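Local coordinates for protein-glutamine deamidase Cif (Burkholderia pseudomallei, PDB 3GQM), which deamidates a glutamine side chain of host NEDD8 to glutamate, shutting down cullin-RING ubiquitin ligases and so blocking the host cell cycle, at residues C104-S107 with A108-F112; I111-L114 with M115-D119; P121-P124 with T125-E128; A136-V139 with N140-D143; F262-F265 with Q266-Q270. All coordinates share one frame; numbering follows the deposited sequence.

Interaction 1: C104-S107 with A108-F112; sequences CGLS and ANNIF
The side-chain amide of Asn110 points ND2 back at the preceding helical turn, where ND2 donates to Leu106 O at 2.9 Å; that oxygen lies 26° out of the amide plane, and the bond is bent, with 136° at the hydrogen. The methyl CD1 of Leu106 sits 3.3 Å from Asn110 ND2, the leucine chain crossing the amide at a slant. CG of Asn110 is placed anti to the carbonyl carbon (chi1 -76°), which brings the amide back beside Leu106 O. Leu106 O also accepts Asn110 N at 3.3 Å, from above the carbonyl plane, and therefore holds two donors of one residue. ND2 gives a further bond to Asn55 O, and Arg65 NH2 donates to OD1. CG and ND2 of Asn109 lie close to Gly105 O, but the angle is too poor for a hydrogen bond; its OD1 is engaged by Lys160.

Such i to i+4 pairing is that of an alpha helix, here the first turns of helix 104-116, with Cys104, the probable nucleophile of a papain-like (clan CA) fold, at its start. The ladder includes Ala108 N to Cys104 O (3.0 Å) and Ile111 N to Ser107 O (3.0 Å). Ser107 OG is hydrogen-bonded to Ser180 OG, next in sequence to the inferred active-site Gln179, while Ile111 leans its CD1 back to within 3.6 Å of Ser107 O.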
# COMPACT_ATOMS: atom_id res chain seq x y z
N CYS A 104 -2.52 -6.87 -0.82
CA CYS A 104 -1.89 -5.87 0.04
C CYS A 104 -0.40 -5.64 -0.22
O CYS A 104 0.05 -4.49 -0.28
CB CYS A 104 -2.11 -6.23 1.51
SG CYS A 104 -1.22 -7.73 1.98
N GLY A 105 0.37 -6.71 -0.37
CA GLY A 105 1.84 -6.59 -0.59
C GLY A 105 2.14 -5.88 -1.90
O GLY A 105 3.01 -5.00 -1.96
N LEU A 106 1.38 -6.21 -2.92
CA LEU A 106 1.56 -5.67 -4.25
C LEU A 106 1.14 -4.20 -4.33
O LEU A 106 1.81 -3.43 -5.05
CB LEU A 106 0.76 -6.50 -5.27
CG LEU A 106 1.02 -6.18 -6.76
CD1 LEU A 106 2.47 -6.58 -7.14
CD2 LEU A 106 0.03 -6.88 -7.68
N SER A 107 0.05 -3.81 -3.65
CA SER A 107 -0.35 -2.39 -3.60
C SER A 107 0.64 -1.54 -2.81
O SER A 107 1.09 -0.50 -3.29
CB SER A 107 -1.78 -2.19 -3.08
OG SER A 107 -1.91 -2.64 -1.71
N ALA A 108 1.05 -2.03 -1.63
CA ALA A 108 1.97 -1.29 -0.79
C ALA A 108 3.36 -1.19 -1.46
O ALA A 108 3.98 -0.11 -1.44
CB ALA A 108 2.09 -1.94 0.63
N ASN A 109 3.87 -2.29 -2.00
CA ASN A 109 5.18 -2.27 -2.64
C ASN A 109 5.24 -1.27 -3.82
O ASN A 109 6.14 -0.48 -3.91
CB ASN A 109 5.58 -3.69 -3.09
CG ASN A 109 6.02 -4.57 -1.94
OD1 ASN A 109 6.36 -4.10 -0.85
ND2 ASN A 109 5.97 -5.85 -2.16
N ASN A 110 4.25 -1.30 -4.69
CA ASN A 110 4.20 -0.42 -5.85
C ASN A 110 3.90 1.05 -5.57
O ASN A 110 4.56 1.93 -6.15
CB ASN A 110 3.25 -1.01 -6.89
CG ASN A 110 3.92 -2.18 -7.61
OD1 ASN A 110 4.99 -2.00 -8.18
ND2 ASN A 110 3.34 -3.40 -7.51
N ILE A 111 2.94 1.33 -4.68
CA ILE A 111 2.70 2.75 -4.29
C ILE A 111 3.91 3.33 -3.53
O ILE A 111 4.24 4.53 -3.69
CB ILE A 111 1.38 2.91 -3.48
CG1 ILE A 111 0.17 2.68 -4.43
CG2 ILE A 111 1.36 4.30 -2.81
CD1 ILE A 111 -1.15 2.29 -3.71
N PHE A 112 4.57 2.49 -2.74
CA PHE A 112 5.84 2.89 -2.12
C PHE A 112 6.90 3.33 -3.17
O PHE A 112 7.53 4.37 -2.99
CB PHE A 112 6.42 1.73 -1.29
CG PHE A 112 7.71 2.08 -0.54
CD1 PHE A 112 7.65 2.56 0.80
CD2 PHE A 112 8.98 1.93 -1.17
CE1 PHE A 112 8.81 2.91 1.51
CE2 PHE A 112 10.17 2.24 -0.47
CZ PHE A 112 10.09 2.73 0.87

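Interaction 2: I111-L114 with M115-D119; sequences IFKL and MTEKD
Lys113 NZ meets Glu117 OE2 at 2.7 Å in a salt bridge across one turn of helix, approaching on the syn side of the carboxylate and only 19° out of its plane. The lysine chain is bent at its last two torsions (chi3 61°), which curls the ammonium group round to the carboxylate at the end of the extended Glu117 chain. A second polar grip lies one residue earlier: Thr116 OG1 donates to Phe112 O at 2.7 Å while Thr116 N reaches the same oxygen at 3.1 Å, from the opposite face of the carbonyl plane. The methyl CG2 of Thr116 then stands over the centre of the Phe112 ring, 4.2 Å from the centroid, in a CH-pi contact. On another side of the helix, Met115 SD touches Ile111 CG2 at 3.8 Å.

The backbone beneath is the last turn of helix 104-116. Glu117 N still bonds to Lys113 O at 3.0 Å, although Glu117 itself has left helical angles. Further out, Thr60 O, Tyr58 O and Ile122 O join Glu117 OE2 round Lys113 NZ, four oxygens for three N-H groups, so at least one bond is probably shared. Leu62 N and Ile122 N donate to the two oxygens of Glu117. A buried ion pair thus ties the helix end to two loops, and with these partners both charges are probably well stabilised despite burial.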
# COMPACT_ATOMS: atom_id res chain seq x y z
N ILE A 111 2.94 1.33 -4.68
CA ILE A 111 2.70 2.75 -4.29
C ILE A 111 3.91 3.33 -3.53
O ILE A 111 4.24 4.53 -3.69
CB ILE A 111 1.38 2.91 -3.48
CG1 ILE A 111 0.17 2.68 -4.43
CG2 ILE A 111 1.36 4.30 -2.81
CD1 ILE A 111 -1.15 2.29 -3.71
N PHE A 112 4.57 2.49 -2.74
CA PHE A 112 5.84 2.89 -2.12
C PHE A 112 6.90 3.33 -3.17
O PHE A 112 7.53 4.37 -2.99
CB PHE A 112 6.42 1.73 -1.29
CG PHE A 112 7.71 2.08 -0.54
CD1 PHE A 112 7.65 2.56 0.80
CD2 PHE A 112 8.98 1.93 -1.17
CE1 PHE A 112 8.81 2.91 1.51
CE2 PHE A 112 10.17 2.24 -0.47
CZ PHE A 112 10.09 2.73 0.87
N LYS A 113 7.13 2.49 -4.19
CA LYS A 113 8.04 2.84 -5.29
C LYS A 113 7.54 4.11 -5.97
O LYS A 113 8.35 5.06 -6.16
CB LYS A 113 8.17 1.69 -6.31
CG LYS A 113 9.01 0.47 -5.77
CD LYS A 113 8.91 -0.75 -6.74
CE LYS A 113 9.47 -0.42 -8.17
NZ LYS A 113 10.94 -0.43 -8.10
N LEU A 114 6.24 4.17 -6.31
CA LEU A 114 5.68 5.40 -6.93
C LEU A 114 5.99 6.68 -6.14
O LEU A 114 6.34 7.70 -6.72
CB LEU A 114 4.16 5.32 -7.13
CG LEU A 114 3.52 6.31 -8.11
CD1 LEU A 114 3.96 6.05 -9.52
CD2 LEU A 114 2.03 6.23 -8.08
N MET A 115 5.89 6.61 -4.82
CA MET A 115 6.10 7.81 -4.00
C MET A 115 7.59 8.22 -3.88
O MET A 115 7.88 9.42 -3.88
CB MET A 115 5.50 7.56 -2.61
CG MET A 115 3.99 7.42 -2.66
SD MET A 115 3.27 7.06 -1.06
CE MET A 115 3.80 8.51 -0.14
N THR A 116 8.49 7.23 -3.76
CA THR A 116 9.86 7.45 -3.33
C THR A 116 10.88 7.52 -4.46
O THR A 116 11.94 8.04 -4.26
CB THR A 116 10.34 6.31 -2.38
OG1 THR A 116 10.17 5.04 -3.02
CG2 THR A 116 9.55 6.32 -1.05
N GLU A 117 10.58 6.99 -5.64
CA GLU A 117 11.60 6.85 -6.71
C GLU A 117 11.77 8.13 -7.51
O GLU A 117 10.83 8.89 -7.72
CB GLU A 117 11.28 5.69 -7.67
CG GLU A 117 11.64 4.34 -7.08
CD GLU A 117 11.28 3.15 -7.97
OE1 GLU A 117 10.45 3.27 -8.91
OE2 GLU A 117 11.82 2.05 -7.67
N LYS A 118 12.99 8.33 -7.99
CA LYS A 118 13.25 9.41 -8.92
C LYS A 118 13.89 8.72 -10.12
O LYS A 118 13.21 8.31 -11.06
CB LYS A 118 14.18 10.41 -8.24
CG LYS A 118 14.17 11.80 -8.78
CD LYS A 118 15.01 11.97 -10.03
CE LYS A 118 15.58 13.38 -10.11
NZ LYS A 118 14.81 14.33 -9.24
N ASP A 119 15.20 8.53 -10.02
CA ASP A 119 15.96 7.92 -11.09
C ASP A 119 16.77 6.70 -10.61
O ASP A 119 17.35 5.98 -11.43
CB ASP A 119 16.82 8.99 -11.81
CG ASP A 119 17.63 9.88 -10.85
OD1 ASP A 119 17.67 9.67 -9.61
OD2 ASP A 119 18.27 10.81 -11.36

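Interaction 3: P121-P124 with T125-E128; sequences PIDP and TSIE
The carboxylate of Asp123 and the hydroxyl of Thr125 meet at a slant in an Asx turn, within the loop that leads from helix 104-116 towards helix 135-139. Asp123 OD1 accepts both Thr125 OG1 at 2.6 Å and Thr125 N at 3.0 Å. Both donors come from one face of the carboxylate and well above its plane, OG1 by 37°. Having CG of Asp123 anti to its backbone N (chi1 -175°) carries the acid forward over the turn, where one oxygen can hold the next residue but one by two bonds.

The main-chain oxygen of Asp123 is gripped in a comparable way. Ser126 N and Ser126 OG each donate to Asp123 O at 3.0 Å, again from a single face, and a weak bond from Ile127 N is added. The serine hydroxyl is thereby brought alongside Asp123 CB.

Pro124 lies between Asp123 and Thr125 in the chain. Its ring packs against Lys113 of helix 104-116, and Tyr58 borders Asp123, Pro124 and Thr125, so that the turn is seated between the helix and a neighbouring loop. The isoleucines pack on another flank, Ile127 on Phe112 and Ile122 on Thr116 and His258. Their chains cross obliquely, branch methyl to branch methyl, and CG1 of Ile127 also lies 3.4 Å from Pro124 O. The junction between the two isoleucines is the approach of Ile122 CG2 to Ile127 CG2 at 4.0 Å.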
# COMPACT_ATOMS: atom_id res chain seq x y z
N PRO A 121 16.26 3.04 -8.77
CA PRO A 121 15.24 2.03 -8.39
C PRO A 121 15.31 1.69 -6.91
O PRO A 121 16.39 1.69 -6.32
CB PRO A 121 15.61 0.82 -9.25
CG PRO A 121 16.39 1.43 -10.42
CD PRO A 121 17.19 2.52 -9.79
N ILE A 122 14.16 1.46 -6.29
CA ILE A 122 14.10 1.04 -4.89
C ILE A 122 13.25 -0.23 -4.81
O ILE A 122 12.17 -0.32 -5.40
CB ILE A 122 13.48 2.12 -3.95
CG1 ILE A 122 14.25 3.45 -4.02
CG2 ILE A 122 13.49 1.66 -2.47
CD1 ILE A 122 13.38 4.67 -3.59
N ASP A 123 13.78 -1.22 -4.12
CA ASP A 123 13.12 -2.48 -3.98
C ASP A 123 12.68 -2.52 -2.56
O ASP A 123 13.51 -2.71 -1.67
CB ASP A 123 14.10 -3.62 -4.26
CG ASP A 123 13.43 -4.97 -4.25
OD1 ASP A 123 12.22 -5.09 -3.85
OD2 ASP A 123 14.12 -5.88 -4.69
N PRO A 124 11.38 -2.24 -2.32
CA PRO A 124 10.85 -2.21 -0.98
C PRO A 124 10.92 -3.58 -0.36
O PRO A 124 10.81 -3.66 0.84
CB PRO A 124 9.39 -1.81 -1.18
CG PRO A 124 9.10 -2.12 -2.62
CD PRO A 124 10.34 -2.03 -3.35
N THR A 125 11.09 -4.66 -1.14
CA THR A 125 11.22 -5.99 -0.49
C THR A 125 12.60 -6.22 0.14
O THR A 125 12.76 -7.12 0.97
CB THR A 125 10.85 -7.18 -1.42
OG1 THR A 125 11.79 -7.24 -2.50
CG2 THR A 125 9.48 -7.01 -1.98
N SER A 126 13.58 -5.37 -0.22
CA SER A 126 14.96 -5.55 0.26
C SER A 126 15.48 -4.46 1.20
O SER A 126 16.54 -4.63 1.83
CB SER A 126 15.92 -5.70 -0.92
OG SER A 126 15.87 -4.57 -1.76
N ILE A 127 14.76 -3.34 1.31
CA ILE A 127 15.17 -2.31 2.28
C ILE A 127 15.24 -2.87 3.72
O ILE A 127 14.73 -3.93 4.01
CB ILE A 127 14.29 -1.02 2.18
CG1 ILE A 127 12.79 -1.37 2.30
CG2 ILE A 127 14.60 -0.24 0.89
CD1 ILE A 127 11.84 -0.14 2.36
N GLU A 128 15.89 -2.12 4.62
CA GLU A 128 16.01 -2.53 6.02
C GLU A 128 14.74 -2.23 6.82
O GLU A 128 14.29 -1.08 6.86
CB GLU A 128 17.20 -1.81 6.66
CG GLU A 128 17.99 -2.69 7.62
CD GLU A 128 19.13 -3.42 6.94
OE1 GLU A 128 20.22 -2.81 6.79
OE2 GLU A 128 18.96 -4.60 6.56

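Interaction 4: A136-V139 with N140-D143; sequences AEHV and NTLD
Asn140 N donates to Ala136 O at 3.0 Å in an i to i+4 bond, and two i to i+3 bonds follow: Thr141 N turns to His138 O at 2.9 Å and Leu142 N to Val139 O at 3.0 Å. This last bond closes a type I beta turn from Val139 to Leu142. Both of the i to i+3 donors stand high above the planes of their acceptor carbonyls, by 55° for Thr141 N, whereas the bond to Ala136 O is more nearly in plane. Beyond Leu142 the chain runs on extended towards strand 147-154.

His138 O receives a second donor, Thr141 OG1, at 2.8 Å. This hydroxyl lies in the carbonyl plane, on a lone pair, and so uses a different direction from the N-H above it. It gets there because OG1 is set between the backbone N and the carbonyl carbon of its own residue (chi1 79°), which turns the hydroxyl back along the chain while Thr141 CG2 rests 3.3 Å from Glu137 O. The imidazole of His138 crosses the threonine side chain at about a right angle. Leu142 reaches the ring with a methyl, Leu142 CD2 lying 3.6 Å from His138 NE2 at an oblique approach, and NE2 is hydrogen-bonded to Ser257 OG of strand 253-260. Arg173 touches Val139 and Leu142.

Thr141 thus serves His138 O twice, with its hydroxyl in the carbonyl plane and its N-H from above, and this one acceptor is doubly satisfied by a single residue.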
# COMPACT_ATOMS: atom_id res chain seq x y z
N ALA A 136 6.20 5.34 17.67
CA ALA A 136 6.39 6.69 18.22
C ALA A 136 7.86 7.05 18.29
O ALA A 136 8.23 8.17 17.96
CB ALA A 136 5.74 6.86 19.58
N GLU A 137 8.69 6.09 18.70
CA GLU A 137 10.11 6.32 18.86
C GLU A 137 10.65 6.73 17.51
O GLU A 137 11.31 7.77 17.38
CB GLU A 137 10.82 5.04 19.33
CG GLU A 137 12.26 5.27 19.72
CD GLU A 137 13.01 4.02 20.19
OE1 GLU A 137 12.43 2.91 20.21
OE2 GLU A 137 14.21 4.17 20.54
N HIS A 138 10.33 5.91 16.51
CA HIS A 138 10.82 6.14 15.16
C HIS A 138 10.37 7.47 14.55
O HIS A 138 11.20 8.24 14.07
CB HIS A 138 10.50 4.97 14.24
CG HIS A 138 11.09 5.13 12.88
ND1 HIS A 138 12.44 4.99 12.64
CD2 HIS A 138 10.54 5.50 11.70
CE1 HIS A 138 12.69 5.23 11.37
NE2 HIS A 138 11.55 5.53 10.77
N VAL A 139 9.07 7.77 14.61
CA VAL A 139 8.54 9.02 14.05
C VAL A 139 9.21 10.23 14.69
O VAL A 139 9.52 11.21 14.01
CB VAL A 139 6.97 9.15 14.17
CG1 VAL A 139 6.48 10.52 13.63
CG2 VAL A 139 6.26 8.03 13.41
N ASN A 140 9.46 10.14 15.99
CA ASN A 140 10.13 11.23 16.69
C ASN A 140 11.55 11.51 16.22
O ASN A 140 12.11 12.53 16.58
CB ASN A 140 10.14 10.99 18.20
CG ASN A 140 8.78 11.20 18.81
OD1 ASN A 140 7.91 11.88 18.23
ND2 ASN A 140 8.57 10.61 19.99
N THR A 141 12.13 10.61 15.42
CA THR A 141 13.46 10.85 14.85
C THR A 141 13.41 11.44 13.44
O THR A 141 14.44 11.86 12.91
CB THR A 141 14.33 9.57 14.88
OG1 THR A 141 13.96 8.70 13.78
CG2 THR A 141 14.16 8.83 16.21
N LEU A 142 12.23 11.51 12.82
CA LEU A 142 12.09 11.96 11.43
C LEU A 142 12.14 13.48 11.25
O LEU A 142 11.61 14.22 12.07
CB LEU A 142 10.78 11.40 10.84
CG LEU A 142 10.57 9.88 10.91
CD1 LEU A 142 9.32 9.46 10.18
CD2 LEU A 142 11.74 9.15 10.39
N ASP A 143 12.77 13.93 10.18
CA ASP A 143 12.93 15.35 9.91
C ASP A 143 11.53 15.97 9.73
O ASP A 143 10.74 15.52 8.91
CB ASP A 143 13.75 15.49 8.64
CG ASP A 143 14.29 16.88 8.41
OD1 ASP A 143 13.56 17.89 8.57
OD2 ASP A 143 15.48 16.95 7.99

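Interaction 5: F262-F265 with Q266-Q270; sequences FRQF and QRNAQ
Gln264 and Asn268 make a direct side-chain hydrogen bond one turn apart on helix 262-273: NE2 of Gln264 donates to OD1 of Asn268 at 3.2 Å. The acceptor lies close to the plane of the glutamine amide, yet the donor stands 43° above the carbonyl plane of the asparagine. A bend at chi2 (49°) brings the Gln264 amide back to this partner. The other branch of Asn268, ND2, is bonded to Glu117 O and Leu114 O at the end of helix 104-116.

A water bridges a second pair, accepting from Arg263 NH2 at 2.8 Å at the guanidinium edge and donating to Gln266 OE1 at 2.8 Å.

Apolar contact is carried by Gln266, whose CG lies over a face of the Phe262 ring, 4.1 Å from its centroid, in a CH-pi arrangement. The Gln266 amide runs on past CE2 of the ring, its plane 32° from the ring plane. On the buried side Phe265 CE1 stands 4.4 Å from Ala269 CB, and both residues pack on Leu114.

Backbone bonds such as Asn268 N to Gln264 O, 2.7 Å, run beneath them all. The pattern is that of an amphipathic alpha helix, its apolar face packed on helices 29-42 and 104-116.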
# COMPACT_ATOMS: atom_id res chain seq x y z
N PHE A 262 7.72 15.30 -2.55
CA PHE A 262 6.34 15.41 -3.02
C PHE A 262 6.11 15.68 -4.51
O PHE A 262 5.18 15.13 -5.11
CB PHE A 262 5.56 16.42 -2.17
CG PHE A 262 4.12 16.47 -2.50
CD1 PHE A 262 3.27 15.45 -2.06
CD2 PHE A 262 3.62 17.52 -3.29
CE1 PHE A 262 1.92 15.46 -2.40
CE2 PHE A 262 2.27 17.57 -3.63
CZ PHE A 262 1.41 16.55 -3.19
N ARG A 263 6.89 16.56 -5.10
CA ARG A 263 6.71 16.85 -6.54
C ARG A 263 7.11 15.66 -7.40
O ARG A 263 6.53 15.45 -8.45
CB ARG A 263 7.54 18.07 -7.00
CG ARG A 263 7.02 19.40 -6.45
CD ARG A 263 7.75 20.57 -7.18
NE ARG A 263 7.47 21.87 -6.59
CZ ARG A 263 6.29 22.48 -6.68
NH1 ARG A 263 6.12 23.66 -6.11
NH2 ARG A 263 5.28 21.91 -7.34
N GLN A 264 8.11 14.92 -6.96
CA GLN A 264 8.54 13.69 -7.71
C GLN A 264 7.43 12.68 -7.70
O GLN A 264 7.11 12.10 -8.77
CB GLN A 264 9.82 13.06 -7.12
CG GLN A 264 10.49 12.07 -8.08
CD GLN A 264 10.68 12.67 -9.49
OE1 GLN A 264 11.19 13.77 -9.66
NE2 GLN A 264 10.24 11.96 -10.50
N PHE A 265 6.81 12.51 -6.51
CA PHE A 265 5.60 11.66 -6.38
C PHE A 265 4.49 12.03 -7.39
O PHE A 265 3.94 11.17 -8.11
CB PHE A 265 5.05 11.69 -4.93
CG PHE A 265 3.69 11.01 -4.75
CD1 PHE A 265 3.35 9.85 -5.45
CD2 PHE A 265 2.75 11.53 -3.86
CE1 PHE A 265 2.11 9.26 -5.31
CE2 PHE A 265 1.49 10.93 -3.69
CZ PHE A 265 1.17 9.78 -4.41
N GLN A 266 4.15 13.31 -7.40
CA GLN A 266 3.13 13.83 -8.32
C GLN A 266 3.55 13.55 -9.73
O GLN A 266 2.77 13.11 -10.54
CB GLN A 266 3.01 15.34 -8.14
CG GLN A 266 2.39 15.76 -6.84
CD GLN A 266 2.13 17.25 -6.86
OE1 GLN A 266 3.06 18.05 -6.80
NE2 GLN A 266 0.89 17.63 -6.97
N ARG A 267 4.82 13.79 -9.99
CA ARG A 267 5.36 13.59 -11.31
C ARG A 267 5.28 12.10 -11.71
O ARG A 267 4.81 11.78 -12.82
CB ARG A 267 6.80 14.16 -11.37
CG ARG A 267 7.27 14.39 -12.78
CD ARG A 267 8.58 15.24 -12.83
NE ARG A 267 8.85 15.71 -14.20
CZ ARG A 267 8.25 16.75 -14.83
NH1 ARG A 267 7.32 17.51 -14.25
NH2 ARG A 267 8.60 17.03 -16.07
N ASN A 268 5.70 11.19 -10.84
CA ASN A 268 5.57 9.74 -11.16
C ASN A 268 4.14 9.36 -11.39
O ASN A 268 3.82 8.62 -12.36
CB ASN A 268 6.18 8.85 -10.07
CG ASN A 268 7.66 9.05 -9.91
OD1 ASN A 268 8.34 9.47 -10.86
ND2 ASN A 268 8.21 8.74 -8.70
N ALA A 269 3.24 9.87 -10.55
CA ALA A 269 1.84 9.44 -10.70
C ALA A 269 1.21 9.99 -11.98
O ALA A 269 0.33 9.33 -12.59
CB ALA A 269 0.98 9.79 -9.49
N GLN A 270 1.63 11.20 -12.37
CA GLN A 270 1.07 11.85 -13.58
C GLN A 270 1.49 11.03 -14.79
O GLN A 270 0.67 10.73 -15.66
CB GLN A 270 1.54 13.32 -13.74
O HOH W 1 4.62 19.52 -8.56

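In the fold
In chain order, interactions 1 and 2 are overlapping parts of helix 104-116, with centres 11 Å apart and Ile111 and Phe112 in common; interaction 3 is the loop that follows, interaction 4 lies at helix 135-139 and the turn after it, and interaction 5 is the C-terminal helix 262-273. Interaction 3 touches both parts of the helix, for instance Phe112 CZ on Ile127 CD1 at 3.7 Å. Interaction 5 lies about 8 Å from interaction 2, centre to centre. Interaction 4 stands apart, its centre 20 Å or more from every other. Around the helix that begins with the inferred active-site Cys104, then, the loop packs from Asn109 to Glu117, helix 262-273 is bonded at the far end, and the four-stranded antiparallel sheet packs alongside.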